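PDB 4GDI: neuraminidase from Influenza A virus, which has the beta-propeller fold of the sialidases that cleave terminal sialic acid from glycoconjugates, but a diverged putative active site that leaves its own activity uncertain. Local coordinates for residues S103-G108 / G157-I162; T112-N117 / S150-I155. All blocks are in the same frame, centred on the assembly; numbering follows the deposited sequence.

Contacts 1 and 2 are both buried, their centres 6 Å apart, and both join the same two neighbouring blades of the propeller: one built on strands 101-106 and 111-117, the other on strands 153-155 and 158-165. Contact 2 is nested within the loop that contact 1 closes. The disulfides Cys105-Cys152 and Cys154-Cys159 tie the two contacts together. Neither contact has a direct hydrogen bond between its segments, yet their chemistry differs. Residues 103-108 and 157-162 combine sulfur packing with two water bridges near a turn, burying 226 Å². Residues 112-117 and 150-155 meet chiefly through one sulfur resting on leucine and backbone, burying 104 Å².

Contact 1. Residues S103-G108 / G157-I162; sequences SACFDG and GSCFVI
Cys159 packs against Cys105 and Asp107 where two adjacent blades of the neuraminidase beta-propeller face each other. Followed outward, its CB lies 4.0 Å from Cys105 SG. Its SG, turned anti to the carbonyl carbon (chi1 -61°), continues to Asp107, ending 3.9 Å from CB of that residue and 4.1 Å from Cys105 SG. Each sulfur is already in a disulfide, Cys105 with Cys152 and Cys159 with Cys154, so the two cystines meet here by van der Waals packing alone. Past the sulfurs, towards the turn, water takes over as mortar. One water donates to Asp107 O and accepts from Gly157 N, while a second donates both to Asp107 OD2 and, at 2.6 Å, to Gly157 O. The carboxylate is held from several directions: OD2 also has a hydrogen bond with Tyr129 OH, and OD1 receives Leu109 N, forming an Asx turn, as well as Lys110 N. These bonds should favour the charged form of Asp107. At the other end of the contact, Ser103 OG, hydrogen-bonded to Ser150 O, lies 3.8 Å from Val161 CG2, the methyl that stands anti to its own backbone N.

Contact 2. Residues T112-N117 / S150-I155; sequences TVLVAN and SECICI
The crossing from one blade of the beta-propeller to the next brings Cys152, in the loop just before strand 153-155, up to Leu114 and Thr112 of strand 111-117. The two chains are not neighbours in a sheet: even the nearest alpha carbons, Thr112 CA and Cys152 CA, are 8.4 Å apart. Strand 101-106 separates them, making backbone hydrogen bonds to Thr112 through Cys105, to Leu114 through Ser103 and to Cys152 through Ala104. The contact is therefore a reach across an edge strand, and a single sulfur makes it. With chi1 at 38°, Cys152 SG is tucked between its own backbone N and carbonyl carbon, and there it closes the disulfide with Cys105. The same sulfur lies 4.2 Å from Thr112 O, a van der Waals approach to backbone that already belongs to the sheet. Thr112 itself lends little more than bulk, its CB staying 5.0 Å from Cys152 SG, while its side chain packs on Ile127 and Tyr129 of strand 124-129. The loop has further ties: Glu151 is hydrogen-bonded through OE1 to Ser47 OG and through OE2 to Gln325 N. Leu114 meets the sulfur through its isobutyl end. Its two methyls are used unequally: CD2 is 6.3 Å from Cys152 SG, whereas CD1 rests against that sulfur at 4.1 Å.

Contact 1. Residues S103-G108 / G157-I162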
loop_
_atom_site.group_PDB
_atom_site.type_symbol
_atom_site.label_atom_id
_atom_site.label_comp_id
_atom_site.label_asym_id
_atom_site.label_seq_id
_atom_site.Cartn_x
_atom_site.Cartn_y
_atom_site.Cartn_z
ATOM N N SER A 103 -1.629 25.132 4.978
ATOM C CA SER A 103 -1.357 24.779 6.352
ATOM C C SER A 103 -2.259 23.607 6.686
ATOM O O SER A 103 -3.353 23.489 6.138
ATOM C CB SER A 103 -1.656 25.950 7.280
ATOM O OG SER A 103 -1.293 25.637 8.616
ATOM N N ALA A 104 -1.806 22.738 7.574
ATOM C CA ALA A 104 -2.596 21.592 7.961
ATOM C C ALA A 104 -2.323 21.223 9.410
ATOM O O ALA A 104 -1.253 21.481 9.948
ATOM C CB ALA A 104 -2.281 20.395 7.047
ATOM N N CYS A 105 -3.309 20.626 10.052
ATOM C CA CYS A 105 -3.136 20.222 11.435
ATOM C C CYS A 105 -4.261 19.266 11.812
ATOM O O CYS A 105 -5.411 19.455 11.385
ATOM C CB CYS A 105 -3.110 21.442 12.380
ATOM S SG CYS A 105 -4.407 22.719 12.119
ATOM N N PHE A 106 -3.900 18.255 12.604
ATOM C CA PHE A 106 -4.823 17.228 13.092
ATOM C C PHE A 106 -5.272 17.569 14.502
ATOM O O PHE A 106 -4.443 17.801 15.384
ATOM C CB PHE A 106 -4.109 15.873 13.092
ATOM C CG PHE A 106 -5.026 14.694 13.269
ATOM C CD1 PHE A 106 -5.822 14.259 12.218
ATOM C CD2 PHE A 106 -5.073 14.009 14.477
ATOM C CE1 PHE A 106 -6.662 13.157 12.369
ATOM C CE2 PHE A 106 -5.917 12.911 14.647
ATOM C CZ PHE A 106 -6.717 12.489 13.590
ATOM N N ASP A 107 -6.581 17.584 14.738
ATOM C CA ASP A 107 -7.095 18.028 16.032
ATOM C C ASP A 107 -7.379 16.892 17.016
ATOM O O ASP A 107 -7.850 17.140 18.132
ATOM C CB ASP A 107 -8.344 18.900 15.859
ATOM C CG ASP A 107 -9.562 18.123 15.340
ATOM O OD1 ASP A 107 -9.502 16.880 15.202
ATOM O OD2 ASP A 107 -10.596 18.782 15.083
ATOM N N GLY A 108 -7.080 15.663 16.608
ATOM C CA GLY A 108 -7.365 14.492 17.420
ATOM C C GLY A 108 -8.437 13.630 16.771
ATOM O O GLY A 108 -8.428 12.413 16.914
ATOM N N GLY A 157 -9.626 21.059 20.191
ATOM C CA GLY A 157 -10.622 21.198 19.148
ATOM C C GLY A 157 -10.659 22.542 18.436
ATOM O O GLY A 157 -11.300 22.659 17.395
ATOM N N SER A 158 -10.019 23.562 18.999
ATOM C CA SER A 158 -9.851 24.833 18.289
ATOM C C SER A 158 -8.493 24.866 17.575
ATOM O O SER A 158 -7.457 24.646 18.206
ATOM C CB SER A 158 -9.926 26.016 19.265
ATOM O OG SER A 158 -11.196 26.129 19.876
ATOM N N CYS A 159 -8.492 25.160 16.281
ATOM C CA CYS A 159 -7.247 25.233 15.509
ATOM C C CYS A 159 -6.942 26.671 15.063
ATOM O O CYS A 159 -7.820 27.388 14.582
ATOM C CB CYS A 159 -7.332 24.301 14.297
ATOM S SG CYS A 159 -7.562 22.537 14.747
ATOM N N PHE A 160 -5.689 27.086 15.209
ATOM C CA PHE A 160 -5.306 28.463 14.922
ATOM C C PHE A 160 -4.280 28.512 13.795
ATOM O O PHE A 160 -3.399 27.659 13.715
ATOM C CB PHE A 160 -4.719 29.101 16.176
ATOM C CG PHE A 160 -5.648 29.063 17.352
ATOM C CD1 PHE A 160 -5.747 27.926 18.137
ATOM C CD2 PHE A 160 -6.413 30.176 17.682
ATOM C CE1 PHE A 160 -6.613 27.887 19.237
ATOM C CE2 PHE A 160 -7.287 30.139 18.779
ATOM C CZ PHE A 160 -7.383 28.990 19.547
ATOM N N VAL A 161 -4.408 29.497 12.916
ATOM C CA VAL A 161 -3.460 29.656 11.821
ATOM C C VAL A 161 -3.289 31.134 11.519
ATOM O O VAL A 161 -4.222 31.916 11.681
ATOM C CB VAL A 161 -3.928 28.913 10.578
ATOM C CG1 VAL A 161 -5.248 29.490 10.069
ATOM C CG2 VAL A 161 -2.874 28.953 9.497
ATOM N N ILE A 162 -2.080 31.513 11.126
ATOM C CA ILE A 162 -1.790 32.875 10.699
ATOM C C ILE A 162 -2.011 32.991 9.194
ATOM O O ILE A 162 -1.431 32.240 8.420
ATOM C CB ILE A 162 -0.329 33.285 11.009
ATOM C CG1 ILE A 162 0.014 33.030 12.487
ATOM C CG2 ILE A 162 -0.101 34.746 10.671
ATOM C CD1 ILE A 162 -0.939 33.659 13.448
HETATM O O HOH W 1 -7.269 19.650 19.365
HETATM O O HOH W 2 -11.399 21.635 14.970
#

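Contact 2. Residues T112-N117 / S150-I155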
loop_
_atom_site.group_PDB
_atom_site.type_symbol
_atom_site.label_atom_id
_atom_site.label_comp_id
_atom_site.label_asym_id
_atom_site.label_seq_id
_atom_site.Cartn_x
_atom_site.Cartn_y
_atom_site.Cartn_z
ATOM N N THR A 112 -7.677 19.296 9.638
ATOM C CA THR A 112 -8.030 20.578 9.046
ATOM C C THR A 112 -6.916 20.960 8.066
ATOM O O THR A 112 -5.733 20.954 8.420
ATOM C CB THR A 112 -8.144 21.682 10.103
ATOM O OG1 THR A 112 -9.127 21.320 11.084
ATOM C CG2 THR A 112 -8.531 22.994 9.467
ATOM N N VAL A 113 -7.301 21.277 6.839
ATOM C CA VAL A 113 -6.360 21.656 5.795
ATOM C C VAL A 113 -6.814 22.976 5.202
ATOM O O VAL A 113 -7.983 23.130 4.883
ATOM C CB VAL A 113 -6.323 20.601 4.659
ATOM C CG1 VAL A 113 -5.429 21.075 3.515
ATOM C CG2 VAL A 113 -5.871 19.236 5.191
ATOM N N LEU A 114 -5.895 23.924 5.076
ATOM C CA LEU A 114 -6.168 25.182 4.400
ATOM C C LEU A 114 -5.259 25.337 3.184
ATOM O O LEU A 114 -4.059 25.019 3.232
ATOM C CB LEU A 114 -5.941 26.368 5.345
ATOM C CG LEU A 114 -6.762 26.464 6.643
ATOM C CD1 LEU A 114 -6.061 25.750 7.806
ATOM C CD2 LEU A 114 -6.993 27.926 6.970
ATOM N N VAL A 115 -5.827 25.826 2.094
ATOM C CA VAL A 115 -5.042 26.140 0.897
ATOM C C VAL A 115 -5.435 27.497 0.343
ATOM O O VAL A 115 -6.592 27.930 0.474
ATOM C CB VAL A 115 -5.232 25.106 -0.232
ATOM C CG1 VAL A 115 -4.567 23.773 0.113
ATOM C CG2 VAL A 115 -6.701 24.917 -0.531
ATOM N N ALA A 116 -4.482 28.151 -0.315
ATOM C CA ALA A 116 -4.757 29.417 -0.974
ATOM C C ALA A 116 -4.627 29.233 -2.476
ATOM O O ALA A 116 -3.714 28.549 -2.940
ATOM C CB ALA A 116 -3.813 30.486 -0.474
ATOM N N ASN A 117 -5.575 29.798 -3.226
ATOM C CA ASN A 117 -5.549 29.745 -4.689
ATOM C C ASN A 117 -5.920 31.100 -5.291
ATOM O O ASN A 117 -6.515 31.949 -4.623
ATOM C CB ASN A 117 -6.527 28.694 -5.224
ATOM C CG ASN A 117 -6.043 27.270 -5.004
ATOM O OD1 ASN A 117 -5.237 26.740 -5.772
ATOM N ND2 ASN A 117 -6.545 26.647 -3.955
ATOM N N SER A 150 3.397 25.770 7.141
ATOM C CA SER A 150 3.825 25.079 8.342
ATOM C C SER A 150 2.540 24.655 9.035
ATOM O O SER A 150 1.476 25.186 8.727
ATOM C CB SER A 150 4.609 26.025 9.241
ATOM O OG SER A 150 5.327 25.330 10.242
ATOM N N GLU A 151 2.619 23.718 9.966
ATOM C CA GLU A 151 1.392 23.182 10.536
ATOM C C GLU A 151 0.630 24.233 11.302
ATOM O O GLU A 151 1.220 25.099 11.955
ATOM C CB GLU A 151 1.644 21.961 11.435
ATOM C CG GLU A 151 2.273 22.225 12.788
ATOM C CD GLU A 151 2.303 20.951 13.664
ATOM O OE1 GLU A 151 1.704 19.935 13.247
ATOM O OE2 GLU A 151 2.916 20.956 14.753
ATOM N N CYS A 152 -0.695 24.145 11.229
ATOM C CA CYS A 152 -1.528 24.976 12.079
ATOM C C CYS A 152 -1.566 24.348 13.481
ATOM O O CYS A 152 -1.065 23.248 13.694
ATOM C CB CYS A 152 -2.928 25.227 11.470
ATOM S SG CYS A 152 -3.710 23.876 10.591
ATOM N N ILE A 153 -2.118 25.069 14.441
ATOM C CA ILE A 153 -2.016 24.681 15.832
ATOM C C ILE A 153 -3.387 24.374 16.418
ATOM O O ILE A 153 -4.256 25.256 16.464
ATOM C CB ILE A 153 -1.373 25.816 16.664
ATOM C CG1 ILE A 153 0.052 26.092 16.190
ATOM C CG2 ILE A 153 -1.344 25.453 18.123
ATOM C CD1 ILE A 153 0.942 24.842 16.176
ATOM N N CYS A 154 -3.579 23.133 16.872
ATOM C CA CYS A 154 -4.859 22.715 17.481
ATOM C C CYS A 154 -4.748 22.530 18.994
ATOM O O CYS A 154 -3.801 21.929 19.493
ATOM C CB CYS A 154 -5.369 21.428 16.834
ATOM S SG CYS A 154 -5.759 21.578 15.087
ATOM N N ILE A 155 -5.713 23.093 19.716
ATOM C CA ILE A 155 -5.814 22.955 21.159
ATOM C C ILE A 155 -7.266 22.641 21.524
ATOM O O ILE A 155 -8.147 23.468 21.306
ATOM C CB ILE A 155 -5.452 24.261 21.894
ATOM C CG1 ILE A 155 -4.084 24.767 21.479
ATOM C CG2 ILE A 155 -5.453 24.049 23.408
ATOM C CD1 ILE A 155 -3.764 26.096 22.098
#